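PDB 2O1Q: putative acetyl/propionyl-CoA carboxylase, alpha subunit from Methylibium petroleiphilum, which is a zinc-binding, cupin-like protein that may act as an acetylacetone dioxygenase, although its activity is inferred rather than established. Local coordinates for residues M42-C51 with S111-L121. Numbering follows the deposited sequence.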
HETATM    1  N   MSE A  42      -4.875   4.789  -3.111  1.00 15.58           N
HETATM    2  CA  MSE A  42      -4.693   3.518  -2.475  1.00 17.35           C
HETATM    3  C   MSE A  42      -6.007   3.008  -1.977  1.00 16.54           C
HETATM    4  O   MSE A  42      -6.088   1.789  -1.698  1.00 16.97           O
HETATM    5  CB  MSE A  42      -3.703   3.696  -1.365  1.00 18.64           C
HETATM    6  CG  MSE A  42      -3.249   2.408  -0.745  1.00 18.56           C
HETATM    7 SE   MSE A  42      -1.639   2.591   0.362  0.75 25.87          SE
HETATM    8  CE  MSE A  42      -1.242   4.480  -0.127  1.00 20.18           C
ATOM      9  N   GLY A  43      -6.987   3.884  -1.745  1.00 14.26           N
ATOM     10  CA  GLY A  43      -8.216   3.461  -1.093  1.00 14.86           C
ATOM     11  C   GLY A  43      -8.132   3.387   0.425  1.00 16.26           C
ATOM     12  O   GLY A  43      -8.927   2.689   1.087  1.00 16.23           O
ATOM     13  N   SER A  44      -7.215   4.122   1.040  1.00 18.38           N
ATOM     14  CA  SER A  44      -7.138   4.137   2.471  1.00 17.90           C
ATOM     15  C   SER A  44      -7.917   5.343   3.047  1.00 16.83           C
ATOM     16  O   SER A  44      -8.302   6.251   2.305  1.00 17.66           O
ATOM     17  CB  SER A  44      -5.683   4.043   2.927  1.00 17.74           C
ATOM     18  OG  SER A  44      -5.066   5.252   2.494  1.00 19.15           O
ATOM     19  N   TRP A  45      -8.272   5.268   4.334  1.00 18.18           N
ATOM     20  CA  TRP A  45      -9.075   6.295   4.959  1.00 18.81           C
ATOM     21  C   TRP A  45      -8.853   6.189   6.480  1.00 16.92           C
ATOM     22  O   TRP A  45      -8.400   5.141   6.980  1.00 15.67           O
ATOM     23  CB  TRP A  45     -10.547   6.180   4.548  1.00 17.04           C
ATOM     24  CG  TRP A  45     -11.159   4.802   4.730  1.00 17.25           C
ATOM     25  CD1 TRP A  45     -10.919   3.683   3.967  1.00 18.92           C
ATOM     26  CD2 TRP A  45     -12.165   4.450   5.668  1.00 16.97           C
ATOM     27  NE1 TRP A  45     -11.722   2.652   4.401  1.00 18.98           N
ATOM     28  CE2 TRP A  45     -12.495   3.105   5.448  1.00 19.01           C
ATOM     29  CE3 TRP A  45     -12.833   5.166   6.704  1.00 16.55           C
ATOM     30  CZ2 TRP A  45     -13.453   2.437   6.208  1.00 22.99           C
ATOM     31  CZ3 TRP A  45     -13.805   4.504   7.453  1.00 19.99           C
ATOM     32  CH2 TRP A  45     -14.086   3.129   7.214  1.00 19.77           C
ATOM     33  N   THR A  46      -9.087   7.270   7.217  1.00 14.51           N
ATOM     34  CA  THR A  46      -8.727   7.401   8.605  1.00 16.09           C
ATOM     35  C   THR A  46      -9.800   8.246   9.263  1.00 15.78           C
ATOM     36  O   THR A  46     -10.292   9.249   8.666  1.00 15.57           O
ATOM     37  CB  THR A  46      -7.395   8.130   8.699  1.00 18.02           C
ATOM     38  OG1 THR A  46      -6.387   7.434   7.967  1.00 16.02           O
ATOM     39  CG2 THR A  46      -6.985   8.357  10.102  1.00 19.01           C
ATOM     40  N   ALA A  47     -10.205   7.807  10.441  1.00 14.19           N
ATOM     41  CA  ALA A  47     -11.314   8.397  11.157  1.00 15.46           C
ATOM     42  C   ALA A  47     -11.100   8.223  12.624  1.00 14.76           C
ATOM     43  O   ALA A  47     -10.269   7.350  13.062  1.00 16.05           O
ATOM     44  CB  ALA A  47     -12.653   7.744  10.685  1.00 18.77           C
ATOM     45  N   ILE A  48     -11.821   9.037  13.419  1.00 15.86           N
ATOM     46  CA  ILE A  48     -11.863   8.868  14.886  1.00 14.57           C
ATOM     47  C   ILE A  48     -13.313   8.711  15.293  1.00 14.61           C
ATOM     48  O   ILE A  48     -14.219   9.182  14.585  1.00 14.84           O
ATOM     49  CB  ILE A  48     -11.138  10.017  15.639  1.00 16.50           C
ATOM     50  CG1 ILE A  48     -11.004   9.714  17.104  1.00 17.81           C
ATOM     51  CG2 ILE A  48     -11.805  11.337  15.271  1.00 20.17           C
ATOM     52  CD1 ILE A  48      -9.935  10.600  17.829  1.00 19.65           C
ATOM     53  N   PHE A  49     -13.519   7.877  16.298  1.00 17.49           N
ATOM     54  CA  PHE A  49     -14.832   7.473  16.776  1.00 16.74           C
ATOM     55  C   PHE A  49     -14.994   7.718  18.260  1.00 14.32           C
ATOM     56  O   PHE A  49     -14.065   7.493  19.038  1.00 16.68           O
ATOM     57  CB  PHE A  49     -15.045   5.988  16.512  1.00 15.11           C
ATOM     58  CG  PHE A  49     -14.905   5.599  15.041  1.00 15.12           C
ATOM     59  CD1 PHE A  49     -13.669   5.379  14.491  1.00 18.86           C
ATOM     60  CD2 PHE A  49     -16.018   5.517  14.207  1.00 15.19           C
ATOM     61  CE1 PHE A  49     -13.534   5.031  13.182  1.00 17.32           C
ATOM     62  CE2 PHE A  49     -15.869   5.165  12.899  1.00 16.99           C
ATOM     63  CZ  PHE A  49     -14.645   4.953  12.379  1.00 16.18           C
ATOM     64  N   ASP A  50     -16.207   8.107  18.592  1.00 15.25           N
ATOM     65  CA  ASP A  50     -16.649   8.387  19.963  1.00 17.44           C
ATOM     66  C   ASP A  50     -17.777   7.405  20.206  1.00 16.21           C
ATOM     67  O   ASP A  50     -18.824   7.492  19.578  1.00 17.58           O
ATOM     68  CB  ASP A  50     -17.146   9.820  20.073  1.00 18.71           C
ATOM     69  CG  ASP A  50     -17.594  10.163  21.466  1.00 25.88           C
ATOM     70  OD1 ASP A  50     -16.845   9.848  22.405  1.00 36.10           O
ATOM     71  OD2 ASP A  50     -18.672  10.729  21.614  1.00 26.84           O
ATOM     72  N   CYS A  51     -17.579   6.485  21.136  1.00 17.28           N
ATOM     73  CA  CYS A  51     -18.434   5.339  21.247  1.00 18.78           C
ATOM     74  C   CYS A  51     -18.955   5.216  22.645  1.00 18.33           C
ATOM     75  O   CYS A  51     -18.197   4.928  23.562  1.00 17.26           O
ATOM     76  CB  CYS A  51     -17.658   4.092  20.905  1.00 15.99           C
ATOM     77  SG  CYS A  51     -16.791   4.030  19.340  1.00 18.50           S
ATOM     78  N   SER A 111     -15.777   5.135  24.938  1.00 14.66           N
ATOM     79  CA  SER A 111     -14.460   5.020  24.323  1.00 17.49           C
ATOM     80  C   SER A 111     -14.218   6.001  23.200  1.00 17.68           C
ATOM     81  O   SER A 111     -15.141   6.547  22.601  1.00 14.99           O
ATOM     82  CB  SER A 111     -14.281   3.600  23.808  1.00 17.93           C
ATOM     83  OG  SER A 111     -14.413   2.634  24.841  1.00 15.93           O
ATOM     84  N   GLU A 112     -12.960   6.204  22.874  1.00 16.34           N
ATOM     85  CA  GLU A 112     -12.574   6.990  21.726  1.00 16.95           C
ATOM     86  C   GLU A 112     -11.442   6.245  21.108  1.00 17.16           C
ATOM     87  O   GLU A 112     -10.534   5.793  21.827  1.00 15.55           O
ATOM     88  CB  GLU A 112     -12.043   8.351  22.125  1.00 14.46           C
ATOM     89  CG  GLU A 112     -11.676   9.245  20.938  1.00 23.00           C
ATOM     90  CD  GLU A 112     -11.085  10.559  21.383  1.00 30.26           C
ATOM     91  OE1 GLU A 112      -9.890  10.584  21.797  1.00 37.56           O
ATOM     92  OE2 GLU A 112     -11.825  11.555  21.290  1.00 34.84           O
ATOM     93  N   PHE A 113     -11.494   6.050  19.801  1.00 14.26           N
ATOM     94  CA  PHE A 113     -10.412   5.411  19.037  1.00 18.04           C
ATOM     95  C   PHE A 113     -10.282   5.993  17.672  1.00 17.35           C
ATOM     96  O   PHE A 113     -11.282   6.393  17.028  1.00 15.64           O
ATOM     97  CB  PHE A 113     -10.496   3.875  18.967  1.00 16.37           C
ATOM     98  CG  PHE A 113     -11.539   3.359  18.040  1.00 16.40           C
ATOM     99  CD1 PHE A 113     -12.890   3.349  18.407  1.00 16.69           C
ATOM    100  CD2 PHE A 113     -11.189   2.924  16.758  1.00 16.20           C
ATOM    101  CE1 PHE A 113     -13.850   2.885  17.491  1.00 17.91           C
ATOM    102  CE2 PHE A 113     -12.138   2.450  15.893  1.00 20.84           C
ATOM    103  CZ  PHE A 113     -13.470   2.411  16.296  1.00 16.89           C
ATOM    104  N   TYR A 114      -9.021   6.068  17.280  1.00 17.37           N
ATOM    105  CA  TYR A 114      -8.539   6.529  15.989  1.00 17.65           C
ATOM    106  C   TYR A 114      -8.154   5.288  15.213  1.00 18.83           C
ATOM    107  O   TYR A 114      -7.516   4.381  15.768  1.00 17.90           O
ATOM    108  CB  TYR A 114      -7.320   7.450  16.259  1.00 17.38           C
ATOM    109  CG  TYR A 114      -6.512   7.862  15.046  1.00 17.52           C
ATOM    110  CD1 TYR A 114      -5.523   7.067  14.564  1.00 18.40           C
ATOM    111  CD2 TYR A 114      -6.682   9.089  14.430  1.00 15.65           C
ATOM    112  CE1 TYR A 114      -4.725   7.467  13.537  1.00 20.76           C
ATOM    113  CE2 TYR A 114      -5.881   9.495  13.391  1.00 20.07           C
ATOM    114  CZ  TYR A 114      -4.928   8.682  12.922  1.00 19.97           C
ATOM    115  OH  TYR A 114      -4.072   9.037  11.916  1.00 19.09           O
HETATM  116  N   MSE A 115      -8.587   5.195  13.956  1.00 16.34           N
HETATM  117  CA  MSE A 115      -8.272   4.079  13.117  1.00 18.48           C
HETATM  118  C   MSE A 115      -8.032   4.459  11.699  1.00 17.97           C
HETATM  119  O   MSE A 115      -8.728   5.308  11.119  1.00 15.18           O
HETATM  120  CB  MSE A 115      -9.364   3.006  13.207  1.00 21.57           C
HETATM  121  CG  MSE A 115      -8.995   1.727  12.568  1.00 16.98           C
HETATM  122 SE   MSE A 115     -10.090   0.253  13.293  0.75 19.00          SE
HETATM  123  CE  MSE A 115      -9.115  -1.082  12.210  1.00 21.99           C
ATOM    124  N   SER A 116      -7.050   3.785  11.122  0.50 16.28           N
ATOM    125  CA  SER A 116      -6.736   3.891   9.731  0.50 19.95           C
ATOM    126  C   SER A 116      -7.074   2.530   9.121  0.50 17.41           C
ATOM    127  O   SER A 116      -6.942   1.484   9.760  0.50 16.95           O
ATOM    128  CB  SER A 116      -5.276   4.278   9.555  0.50 20.07           C
ATOM    129  OG  SER A 116      -5.061   4.891   8.298  0.50 18.76           O
ATOM    130  N   PHE A 117      -7.571   2.594   7.894  1.00 16.58           N
ATOM    131  CA  PHE A 117      -8.028   1.442   7.115  1.00 17.15           C
ATOM    132  C   PHE A 117      -7.434   1.446   5.738  1.00 17.95           C
ATOM    133  O   PHE A 117      -7.511   2.452   5.043  1.00 17.69           O
ATOM    134  CB  PHE A 117      -9.536   1.488   6.927  1.00 15.24           C
ATOM    135  CG  PHE A 117     -10.336   1.679   8.214  1.00 15.37           C
ATOM    136  CD1 PHE A 117     -10.650   2.961   8.657  1.00 19.47           C
ATOM    137  CD2 PHE A 117     -10.835   0.589   8.904  1.00 17.90           C
ATOM    138  CE1 PHE A 117     -11.372   3.151   9.826  1.00 17.78           C
ATOM    139  CE2 PHE A 117     -11.564   0.759  10.127  1.00 17.07           C
ATOM    140  CZ  PHE A 117     -11.890   2.033  10.534  1.00 17.65           C
ATOM    141  N   LEU A 118      -6.877   0.320   5.321  1.00 15.91           N
ATOM    142  CA  LEU A 118      -6.459   0.161   3.945  1.00 17.33           C
ATOM    143  C   LEU A 118      -7.561  -0.645   3.310  1.00 15.92           C
ATOM    144  O   LEU A 118      -7.804  -1.822   3.622  1.00 19.42           O
ATOM    145  CB  LEU A 118      -5.096  -0.525   3.795  1.00 18.50           C
ATOM    146  CG  LEU A 118      -4.635  -0.831   2.356  1.00 19.79           C
ATOM    147  CD1 LEU A 118      -4.701   0.383   1.465  1.00 23.67           C
ATOM    148  CD2 LEU A 118      -3.268  -1.406   2.375  1.00 22.11           C
ATOM    149  N   GLY A 119      -8.311   0.030   2.486  1.00 13.74           N
ATOM    150  CA  GLY A 119      -9.386  -0.555   1.740  1.00 15.86           C
ATOM    151  C   GLY A 119     -10.681  -0.616   2.543  1.00 14.72           C
ATOM    152  O   GLY A 119     -10.818  -0.050   3.642  1.00 15.24           O
ATOM    153  N   PRO A 120     -11.717  -1.195   1.928  1.00 16.20           N
ATOM    154  CA  PRO A 120     -13.037  -1.167   2.596  1.00 17.38           C
ATOM    155  C   PRO A 120     -13.295  -2.190   3.653  1.00 17.25           C
ATOM    156  O   PRO A 120     -12.469  -3.056   3.920  1.00 18.53           O
ATOM    157  CB  PRO A 120     -14.010  -1.421   1.439  1.00 16.54           C
ATOM    158  CG  PRO A 120     -13.218  -2.199   0.392  1.00 17.75           C
ATOM    159  CD  PRO A 120     -11.791  -1.675   0.529  1.00 17.33           C
ATOM    160  N   LEU A 121     -14.407  -1.992   4.345  1.00 17.98           N
ATOM    161  CA  LEU A 121     -14.972  -3.007   5.218  1.00 16.97           C
ATOM    162  C   LEU A 121     -16.112  -3.676   4.456  1.00 16.11           C
ATOM    163  O   LEU A 121     -16.982  -2.973   3.859  1.00 18.30           O
ATOM    164  CB  LEU A 121     -15.493  -2.406   6.528  1.00 16.48           C
ATOM    165  CG  LEU A 121     -14.501  -1.571   7.327  1.00 19.50           C
ATOM    166  CD1 LEU A 121     -15.098  -1.076   8.653  1.00 25.72           C
ATOM    167  CD2 LEU A 121     -13.202  -2.335   7.515  1.00 19.12           C
TER
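Strands 44-51 and 111-118 run antiparallel; their axes approach to 4.7 Å, with N-to-C directions 165° apart, and the hydrogen-bonded pairs are Trp-45/Phe-117, Ala-47/Met-115, Phe-49/Phe-113 and Cys-51/Ser-111. At Ala-47/Met-115, the amide N of Met-115 donates to Ala-47 O at 2.9 Å. Just past the strand end, Gly-119 N donates a hydrogen bond to Gly-43 O. On the aromatic face, the six-membered ring of Trp-45 stacks face to face on Phe-117, centroids 4.1 Å apart and planes at 18°, while Phe-117 CB makes a CH-pi contact over the five-membered ring. With chi1 at 52°, CG of Trp-45 lies between the backbone N and carbonyl carbon, and the indole leans across so that NE1 donates to Gly-119 O, just beyond the strand, at 2.9 Å. An alanine in place of Trp-45 would probably leave Gly-119 O without this donor and Phe-117 without its stacking partner. Phe-49 and Phe-113 are near parallel but slid apart, centroids 4.8 Å apart, and Cys-51 SG lies at the Phe-113 edge. On the other face, Thr-46 OG1 hydrogen-bonds Glu-67 of a second subunit, whose Phe-69 meets the Tyr-114 ring. Thus one face of this cupin-type sheet packs against a neighbouring subunit; on the other, Met-115 and Phe-117 pack on His-62, a zinc ligand on strand 55-62, while strands 32-39 and 66-71 flank the pair within the sheet.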